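PDB 4UZG: surface protein SPB1 from Streptococcus agalactiae, which forms the backbone of the pilus 2b of group B streptococcus, its subunits probably being joined covalently by sortase. Local coordinates for residues Val49-Ile61 and Tyr82-Ile95. Sequence-based numbering, arbitrary orientation. Where two conformers were deposited one is given.
Sequences VVDLNEGSYEVTI and YNLLEENNNFTITI
Tyr-57 reaches from the irregular middle of Val-49–Ile-61 into the hairpin Tyr-82–Ile-95 and touches five side chains of it between CB and OH. Its CB lies near Tyr-82 OH; farther out, Ile-93 CD1 covers one ring face, 3.9 Å from Tyr-57 CD1, while Leu-84 CD1 touches CE2. CE1 stands 3.5 Å above the plane of the Phe-91 ring, over its centre, in an edge-to-face stack with planes 60° apart. With chi1 at 68°, the Phe-91 ring lies on the side from which the tyrosine edge approaches. At the tip, Tyr-57 OH donates to Glu-86 OE2 (2.7 Å), which lies in the plane of the phenol.

The same carboxylate oxygen takes a second bond, from Gly-55 N at 3.0 Å. The amide uses the syn lone pair and the phenol the anti one, so one oxygen ties the Asn-53–Ser-56 type II turn to the tyrosine following it.

At the hairpin's type I' turn, the side-chain amide of Asn-89 mimics a peptide group. Its ND2 gives Val-50 O a bond of 2.9 Å, nearly straight at 164° and in the carbonyl plane, and also reaches Pro-45 O; its OD1 accepts from Leu-52 N (2.8 Å), tilted from the amide plane. Two waters connect Glu-54 OE2 to this turn. Beyond Tyr-57, Val-59 CG2 sits over the centre of the Tyr-82 ring, a CH-pi contact at 3.7 Å from the centroid, and CG1 packs on Ile-95 CD1.

Strands 58-61 and 90-95, their axes 10.3 Å apart, and Leu-71, touching Val-59, Tyr-82 and Ile-95, are consistent with a beta-sandwich-like interior. Apolar packing runs from Val-59 to the Tyr-57 ring, resuming where Leu-52 CD2 meets the Phe-91 edge; hydrogen bonds lie at the tyrosine tip and Asn-89. Two donors converging on Glu-86 OE2 would probably favour its ionised form, against the nearby Glu-54 carboxylate, and hold the phenol's orientation.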
ATOM      1  N   VAL A  49      -3.175   7.672   5.569  1.00  7.81           N
ATOM      2  CA  VAL A  49      -3.283   6.323   5.025  1.00  7.45           C
ATOM      3  C   VAL A  49      -2.280   6.114   3.893  1.00  6.28           C
ATOM      4  O   VAL A  49      -1.439   5.208   3.969  1.00  6.89           O
ATOM      5  CB  VAL A  49      -4.719   6.018   4.559  1.00  8.75           C
ATOM      6  CG1 VAL A  49      -4.786   4.666   3.853  1.00  9.70           C
ATOM      7  CG2 VAL A  49      -5.702   6.085   5.730  1.00 10.98           C
ATOM      8  N   VAL A  50      -2.376   6.893   2.805  1.00  6.38           N
ATOM      9  CA  VAL A  50      -1.310   6.924   1.806  1.00  6.62           C
ATOM     10  C   VAL A  50      -1.021   8.386   1.509  1.00  6.07           C
ATOM     11  O   VAL A  50      -1.914   9.130   1.075  1.00  7.01           O
ATOM     12  CB  VAL A  50      -1.620   6.197   0.492  1.00  6.93           C
ATOM     13  CG1 VAL A  50      -0.381   6.228  -0.410  1.00  7.51           C
ATOM     14  CG2 VAL A  50      -2.071   4.762   0.713  1.00  8.24           C
ATOM     15  N   ASP A  51       0.207   8.810   1.764  1.00  5.96           N
ATOM     16  CA  ASP A  51       0.633  10.193   1.582  1.00  5.80           C
ATOM     17  C   ASP A  51       1.243  10.327   0.190  1.00  5.93           C
ATOM     18  O   ASP A  51       2.289   9.740  -0.101  1.00  6.28           O
ATOM     19  CB  ASP A  51       1.645  10.519   2.690  1.00  6.56           C
ATOM     20  CG  ASP A  51       2.098  11.948   2.711  1.00  7.05           C
ATOM     21  OD1 ASP A  51       1.976  12.618   1.680  1.00  7.30           O
ATOM     22  OD2 ASP A  51       2.608  12.389   3.775  1.00  9.16           O
ATOM     23  N   LEU A  52       0.552  11.049  -0.676  1.00  5.72           N
ATOM     24  CA  LEU A  52       1.032  11.306  -2.029  1.00  5.70           C
ATOM     25  C   LEU A  52       2.429  11.907  -2.003  1.00  5.55           C
ATOM     26  O   LEU A  52       2.669  12.871  -1.261  1.00  6.07           O
ATOM     27  CB  LEU A  52       0.090  12.313  -2.702  1.00  6.36           C
ATOM     28  CG  LEU A  52       0.443  12.779  -4.116  1.00  6.43           C
ATOM     29  CD1 LEU A  52       0.403  11.640  -5.116  1.00  7.25           C
ATOM     30  CD2 LEU A  52      -0.495  13.919  -4.531  1.00  7.03           C
ATOM     31  N   ASN A  53       3.335  11.410  -2.841  1.00  5.65           N
ATOM     32  CA  ASN A  53       4.595  12.109  -3.086  1.00  5.87           C
ATOM     33  C   ASN A  53       4.396  13.143  -4.186  1.00  6.11           C
ATOM     34  O   ASN A  53       4.418  12.828  -5.369  1.00  6.61           O
ATOM     35  CB  ASN A  53       5.715  11.139  -3.476  1.00  6.26           C
ATOM     36  CG  ASN A  53       6.257  10.337  -2.303  1.00  6.43           C
ATOM     37  OD1 ASN A  53       6.421  10.855  -1.200  1.00  7.44           O
ATOM     38  ND2 ASN A  53       6.599   9.100  -2.570  1.00  7.43           N
ATOM     39  N   GLU A  54       4.170  14.376  -3.785  1.00  5.92           N
ATOM     40  CA  GLU A  54       4.008  15.425  -4.760  1.00  6.33           C
ATOM     41  C   GLU A  54       5.255  15.495  -5.622  1.00  6.80           C
ATOM     42  O   GLU A  54       6.377  15.177  -5.189  1.00  7.95           O
ATOM     43  CB  GLU A  54       3.703  16.781  -4.101  1.00  7.11           C
ATOM     44  CG  GLU A  54       2.296  16.923  -3.551  1.00  7.37           C
ATOM     45  CD  GLU A  54       2.024  16.202  -2.253  1.00  7.35           C
ATOM     46  OE1 GLU A  54       2.986  15.759  -1.570  1.00  7.01           O
ATOM     47  OE2 GLU A  54       0.825  16.126  -1.919  1.00  8.00           O
ATOM     48  N   GLY A  55       5.034  15.846  -6.881  1.00  7.82           N
ATOM     49  CA  GLY A  55       6.122  15.976  -7.819  1.00  9.07           C
ATOM     50  C   GLY A  55       6.719  14.672  -8.323  1.00  8.41           C
ATOM     51  O   GLY A  55       7.759  14.694  -8.981  1.00 10.71           O
ATOM     52  N   SER A  56       6.080  13.528  -8.064  1.00  7.00           N
ATOM     53  CA  SER A  56       6.669  12.230  -8.413  1.00  7.12           C
ATOM     54  C   SER A  56       6.224  11.708  -9.787  1.00  7.22           C
ATOM     55  O   SER A  56       6.546  10.583 -10.138  1.00  8.02           O
ATOM     56  CB  SER A  56       6.351  11.208  -7.332  1.00  6.83           C
ATOM     57  OG  SER A  56       4.956  10.950  -7.255  1.00  6.66           O
ATOM     58  N   TYR A  57       5.502  12.513 -10.551  1.00  7.42           N
ATOM     59  CA  TYR A  57       4.858  12.020 -11.783  1.00  7.45           C
ATOM     60  C   TYR A  57       5.822  11.777 -12.920  1.00  7.86           C
ATOM     61  O   TYR A  57       6.787  12.523 -13.127  1.00  9.32           O
ATOM     62  CB  TYR A  57       3.797  13.031 -12.310  1.00  8.29           C
ATOM     63  CG  TYR A  57       2.979  13.575 -11.195  1.00  7.59           C
ATOM     64  CD1 TYR A  57       1.948  12.834 -10.644  1.00  7.91           C
ATOM     65  CD2 TYR A  57       3.317  14.776 -10.608  1.00  8.49           C
ATOM     66  CE1 TYR A  57       1.263  13.262  -9.523  1.00  8.07           C
ATOM     67  CE2 TYR A  57       2.624  15.232  -9.485  1.00  8.01           C
ATOM     68  CZ  TYR A  57       1.623  14.454  -8.932  1.00  7.77           C
ATOM     69  OH  TYR A  57       0.944  14.855  -7.818  1.00  8.79           O
ATOM     70  N   GLU A  58       5.508  10.745 -13.688  1.00  7.37           N
ATOM     71  CA  GLU A  58       6.034  10.585 -15.035  1.00  7.85           C
ATOM     72  C   GLU A  58       4.799  10.457 -15.926  1.00  7.25           C
ATOM     73  O   GLU A  58       3.968   9.567 -15.711  1.00  8.10           O
ATOM     74  CB  GLU A  58       6.941   9.370 -15.154  1.00  9.88           C
ATOM     75  CG  GLU A  58       7.543   9.214 -16.528  1.00 17.40           C
ATOM     76  CD  GLU A  58       9.012   9.558 -16.570  1.00 26.64           C
ATOM     77  OE1 GLU A  58       9.448  10.395 -15.750  1.00 30.29           O
ATOM     78  OE2 GLU A  58       9.737   8.993 -17.413  1.00 28.93           O
ATOM     79  N   VAL A  59       4.697  11.343 -16.910  1.00  7.32           N
ATOM     80  CA  VAL A  59       3.521  11.428 -17.759  1.00  6.80           C
ATOM     81  C   VAL A  59       3.969  11.159 -19.196  1.00  7.15           C
ATOM     82  O   VAL A  59       4.829  11.871 -19.712  1.00  7.68           O
ATOM     83  CB  VAL A  59       2.842  12.809 -17.666  1.00  8.17           C
ATOM     84  CG1 VAL A  59       1.558  12.807 -18.463  1.00  9.39           C
ATOM     85  CG2 VAL A  59       2.591  13.189 -16.201  1.00  9.01           C
ATOM     86  N   THR A  60       3.381  10.151 -19.833  1.00  6.65           N
ATOM     87  CA  THR A  60       3.750   9.797 -21.188  1.00  7.03           C
ATOM     88  C   THR A  60       2.525   9.581 -22.068  1.00  6.36           C
ATOM     89  O   THR A  60       1.430   9.231 -21.602  1.00  6.70           O
ATOM     90  CB  THR A  60       4.603   8.502 -21.231  1.00  7.97           C
ATOM     91  OG1 THR A  60       3.844   7.418 -20.697  1.00  9.12           O
ATOM     92  CG2 THR A  60       5.927   8.622 -20.503  1.00  8.78           C
ATOM     93  N   ILE A  61       2.769   9.763 -23.361  1.00  6.34           N
ATOM     94  CA  ILE A  61       1.823   9.426 -24.405  0.63  6.51           C
ATOM     95  C   ILE A  61       2.510   8.397 -25.296  1.00  6.69           C
ATOM     96  O   ILE A  61       3.610   8.635 -25.797  1.00  8.14           O
ATOM     97  CB  ILE A  61       1.405  10.663 -25.242  0.63  7.49           C
ATOM     98  CG1 ILE A  61       0.798  11.748 -24.334  0.63  8.12           C
ATOM     99  CG2 ILE A  61       0.436  10.237 -26.335  0.63  9.13           C
ATOM    100  CD1 ILE A  61       0.564  13.037 -25.028  0.63  8.31           C
ATOM    101  N   TYR A  82       2.261  19.148 -19.838  1.00  9.20           N
ATOM    102  CA  TYR A  82       1.104  18.913 -18.986  1.00  8.48           C
ATOM    103  C   TYR A  82       1.103  19.939 -17.877  1.00  8.56           C
ATOM    104  O   TYR A  82       2.157  20.323 -17.389  1.00 10.10           O
ATOM    105  CB  TYR A  82       1.065  17.505 -18.388  1.00  8.71           C
ATOM    106  CG  TYR A  82       2.098  17.202 -17.318  1.00  8.70           C
ATOM    107  CD1 TYR A  82       3.366  16.744 -17.656  1.00  9.41           C
ATOM    108  CD2 TYR A  82       1.797  17.348 -15.977  1.00  9.40           C
ATOM    109  CE1 TYR A  82       4.307  16.456 -16.680  1.00  9.83           C
ATOM    110  CE2 TYR A  82       2.725  17.049 -14.995  1.00 10.00           C
ATOM    111  CZ  TYR A  82       3.977  16.602 -15.343  1.00 10.51           C
ATOM    112  OH  TYR A  82       4.880  16.302 -14.338  1.00 12.49           O
ATOM    113  N   ASN A  83      -0.093  20.354 -17.473  1.00  8.71           N
ATOM    114  CA  ASN A  83      -0.267  21.235 -16.333  1.00  9.82           C
ATOM    115  C   ASN A  83      -0.614  20.412 -15.107  1.00  8.45           C
ATOM    116  O   ASN A  83      -1.267  19.379 -15.211  1.00 10.20           O
ATOM    117  CB  ASN A  83      -1.380  22.234 -16.659  1.00 13.66           C
ATOM    118  CG  ASN A  83      -1.577  23.216 -15.577  1.00 18.86           C
ATOM    119  OD1 ASN A  83      -0.800  24.135 -15.442  1.00 22.31           O
ATOM    120  ND2 ASN A  83      -2.588  22.982 -14.728  1.00 21.88           N
ATOM    121  N   LEU A  84      -0.162  20.850 -13.940  1.00  9.32           N
ATOM    122  CA  LEU A  84      -0.339  20.132 -12.684  1.00  8.76           C
ATOM    123  C   LEU A  84      -0.940  21.050 -11.629  1.00  8.85           C
ATOM    124  O   LEU A  84      -0.475  22.176 -11.438  1.00 10.63           O
ATOM    125  CB  LEU A  84       1.027  19.646 -12.190  1.00  9.08           C
ATOM    126  CG  LEU A  84       1.075  18.977 -10.812  1.00  8.72           C
ATOM    127  CD1 LEU A  84       0.301  17.664 -10.806  1.00  8.44           C
ATOM    128  CD2 LEU A  84       2.518  18.778 -10.403  1.00  9.77           C
ATOM    129  N   LEU A  85      -1.915  20.522 -10.896  1.00  8.78           N
ATOM    130  CA  LEU A  85      -2.422  21.154  -9.686  1.00  9.44           C
ATOM    131  C   LEU A  85      -2.449  20.102  -8.593  1.00  8.42           C
ATOM    132  O   LEU A  85      -3.035  19.043  -8.756  1.00 10.77           O
ATOM    133  CB  LEU A  85      -3.840  21.680  -9.902  1.00 12.35           C
ATOM    134  CG  LEU A  85      -4.495  22.341  -8.699  1.00 16.87           C
ATOM    135  CD1 LEU A  85      -3.681  23.526  -8.220  1.00 18.94           C
ATOM    136  CD2 LEU A  85      -5.913  22.762  -9.031  1.00 19.26           C
ATOM    137  N   GLU A  86      -1.809  20.397  -7.466  1.00  8.48           N
ATOM    138  CA  GLU A  86      -1.792  19.519  -6.288  1.00  8.69           C
ATOM    139  C   GLU A  86      -2.415  20.224  -5.108  1.00  9.30           C
ATOM    140  O   GLU A  86      -2.048  21.355  -4.805  1.00 11.69           O
ATOM    141  CB  GLU A  86      -0.363  19.139  -5.899  1.00  9.42           C
ATOM    142  CG  GLU A  86       0.295  18.263  -6.941  1.00  9.07           C
ATOM    143  CD  GLU A  86       1.799  18.131  -6.785  1.00  8.71           C
ATOM    144  OE1 GLU A  86       2.494  19.129  -6.457  1.00 10.39           O
ATOM    145  OE2 GLU A  86       2.303  17.015  -7.011  1.00  8.91           O
ATOM    146  N   GLU A  87      -3.358  19.572  -4.448  1.00  9.18           N
ATOM    147  CA  GLU A  87      -3.992  20.137  -3.270  1.00 10.90           C
ATOM    148  C   GLU A  87      -4.475  18.997  -2.394  1.00  9.86           C
ATOM    149  O   GLU A  87      -5.077  18.050  -2.882  1.00  9.52           O
ATOM    150  CB  GLU A  87      -5.208  20.992  -3.650  1.00 15.35           C
ATOM    151  CG  GLU A  87      -4.906  22.272  -4.409  1.00 23.32           C
ATOM    152  CD  GLU A  87      -6.165  23.075  -4.751  1.00 29.72           C
ATOM    153  OE1 GLU A  87      -7.281  22.518  -4.686  1.00 31.99           O
ATOM    154  OE2 GLU A  87      -6.045  24.269  -5.093  1.00 32.19           O
ATOM    155  N   ASN A  88      -4.255  19.119  -1.094  1.00 11.02           N
ATOM    156  CA  ASN A  88      -4.953  18.248  -0.153  0.54 11.78           C
ATOM    157  C   ASN A  88      -4.683  16.757  -0.387  1.00  9.93           C
ATOM    158  O   ASN A  88      -5.593  15.942  -0.217  1.00 10.97           O
ATOM    159  CB  ASN A  88      -6.474  18.497  -0.251  0.54 14.12           C
ATOM    160  CG  ASN A  88      -6.859  19.915   0.089  0.54 18.28           C
ATOM    161  OD1 ASN A  88      -6.332  20.500   1.033  0.54 20.89           O
ATOM    162  ND2 ASN A  88      -7.772  20.483  -0.689  0.54 19.90           N
ATOM    163  N   ASN A  89      -3.467  16.411  -0.777  1.00  8.20           N
ATOM    164  CA  ASN A  89      -3.041  15.027  -1.019  1.00  7.25           C
ATOM    165  C   ASN A  89      -3.563  14.434  -2.316  1.00  7.04           C
ATOM    166  O   ASN A  89      -3.378  13.243  -2.567  1.00  6.77           O
ATOM    167  CB  ASN A  89      -3.405  14.104   0.157  1.00  7.35           C
ATOM    168  CG  ASN A  89      -2.496  12.882   0.262  1.00  7.00           C
ATOM    169  OD1 ASN A  89      -1.268  12.987   0.241  1.00  6.49           O
ATOM    170  ND2 ASN A  89      -3.111  11.709   0.410  1.00  6.95           N
ATOM    171  N   ASN A  90      -4.191  15.276  -3.134  1.00  6.91           N
ATOM    172  CA  ASN A  90      -4.758  14.895  -4.420  1.00  7.05           C
ATOM    173  C   ASN A  90      -4.025  15.613  -5.551  1.00  7.05           C
ATOM    174  O   ASN A  90      -3.245  16.550  -5.308  1.00  8.04           O
ATOM    175  CB  ASN A  90      -6.239  15.252  -4.459  1.00  7.66           C
ATOM    176  CG  ASN A  90      -7.021  14.629  -3.332  1.00  8.25           C
ATOM    177  OD1 ASN A  90      -6.798  13.479  -2.979  1.00  8.65           O
ATOM    178  ND2 ASN A  90      -7.955  15.384  -2.761  1.00 10.94           N
ATOM    179  N   PHE A  91      -4.312  15.241  -6.802  1.00  7.00           N
ATOM    180  CA  PHE A  91      -3.756  15.971  -7.927  1.00  6.48           C
ATOM    181  C   PHE A  91      -4.685  15.932  -9.129  1.00  6.63           C
ATOM    182  O   PHE A  91      -5.501  15.019  -9.280  1.00  7.44           O
ATOM    183  CB  PHE A  91      -2.358  15.475  -8.305  1.00  7.24           C
ATOM    184  CG  PHE A  91      -2.305  14.076  -8.886  1.00  7.04           C
ATOM    185  CD1 PHE A  91      -2.501  13.862 -10.230  1.00  7.64           C
ATOM    186  CD2 PHE A  91      -2.052  12.977  -8.065  1.00  7.32           C
ATOM    187  CE1 PHE A  91      -2.435  12.596 -10.767  1.00  7.97           C
ATOM    188  CE2 PHE A  91      -1.974  11.693  -8.591  1.00  7.43           C
ATOM    189  CZ  PHE A  91      -2.170  11.492  -9.948  1.00  7.54           C
ATOM    190  N   THR A  92      -4.502  16.928  -9.993  1.00  6.35           N
ATOM    191  CA  THR A  92      -5.121  16.998 -11.294  1.00  6.91           C
ATOM    192  C   THR A  92      -4.052  17.344 -12.313  1.00  7.14           C
ATOM    193  O   THR A  92      -3.335  18.327 -12.151  1.00  8.25           O
ATOM    194  CB  THR A  92      -6.215  18.095 -11.331  1.00  8.66           C
ATOM    195  OG1 THR A  92      -7.191  17.817 -10.335  1.00 10.54           O
ATOM    196  CG2 THR A  92      -6.866  18.165 -12.701  1.00 10.31           C
ATOM    197  N   ILE A  93      -3.976  16.536 -13.367  1.00  7.01           N
ATOM    198  CA  ILE A  93      -3.075  16.756 -14.482  1.00  6.79           C
ATOM    199  C   ILE A  93      -3.911  17.039 -15.724  1.00  7.52           C
ATOM    200  O   ILE A  93      -4.811  16.275 -16.048  1.00  8.06           O
ATOM    201  CB  ILE A  93      -2.156  15.532 -14.691  1.00  7.40           C
ATOM    202  CG1 ILE A  93      -1.076  15.531 -13.608  1.00  8.07           C
ATOM    203  CG2 ILE A  93      -1.514  15.536 -16.092  1.00  8.94           C
ATOM    204  CD1 ILE A  93      -0.272  14.266 -13.516  1.00 10.23           C
ATOM    205  N   THR A  94      -3.616  18.140 -16.410  1.00  7.17           N
ATOM    206  CA  THR A  94      -4.332  18.508 -17.628  1.00  7.72           C
ATOM    207  C   THR A  94      -3.331  18.472 -18.765  1.00  7.90           C
ATOM    208  O   THR A  94      -2.322  19.160 -18.728  1.00  9.82           O
ATOM    209  CB  THR A  94      -4.952  19.896 -17.495  1.00  9.43           C
ATOM    210  OG1 THR A  94      -5.827  19.900 -16.368  1.00 10.90           O
ATOM    211  CG2 THR A  94      -5.736  20.272 -18.729  1.00 11.14           C
ATOM    212  N   ILE A  95      -3.622  17.654 -19.776  1.00  7.13           N
ATOM    213  CA  ILE A  95      -2.730  17.482 -20.914  1.00  7.12           C
ATOM    214  C   ILE A  95      -3.368  18.202 -22.122  1.00  7.61           C
ATOM    215  O   ILE A  95      -4.383  17.761 -22.649  1.00  7.50           O
ATOM    216  CB  ILE A  95      -2.525  16.000 -21.256  1.00  7.41           C
ATOM    217  CG1 ILE A  95      -1.960  15.242 -20.046  1.00  8.22           C
ATOM    218  CG2 ILE A  95      -1.614  15.869 -22.476  1.00  8.38           C
ATOM    219  CD1 ILE A  95      -1.837  13.741 -20.250  1.00  9.17           C
TER
HETATM  220  O   HOH W   1       0.675  15.019   0.478  1.00  8.42           O
HETATM  221  O   HOH W   2      -1.484  17.307  -2.942  1.00  9.12           O
HETATM  222  O   HOH W   3       7.111  15.063 -15.105  1.00 18.16           O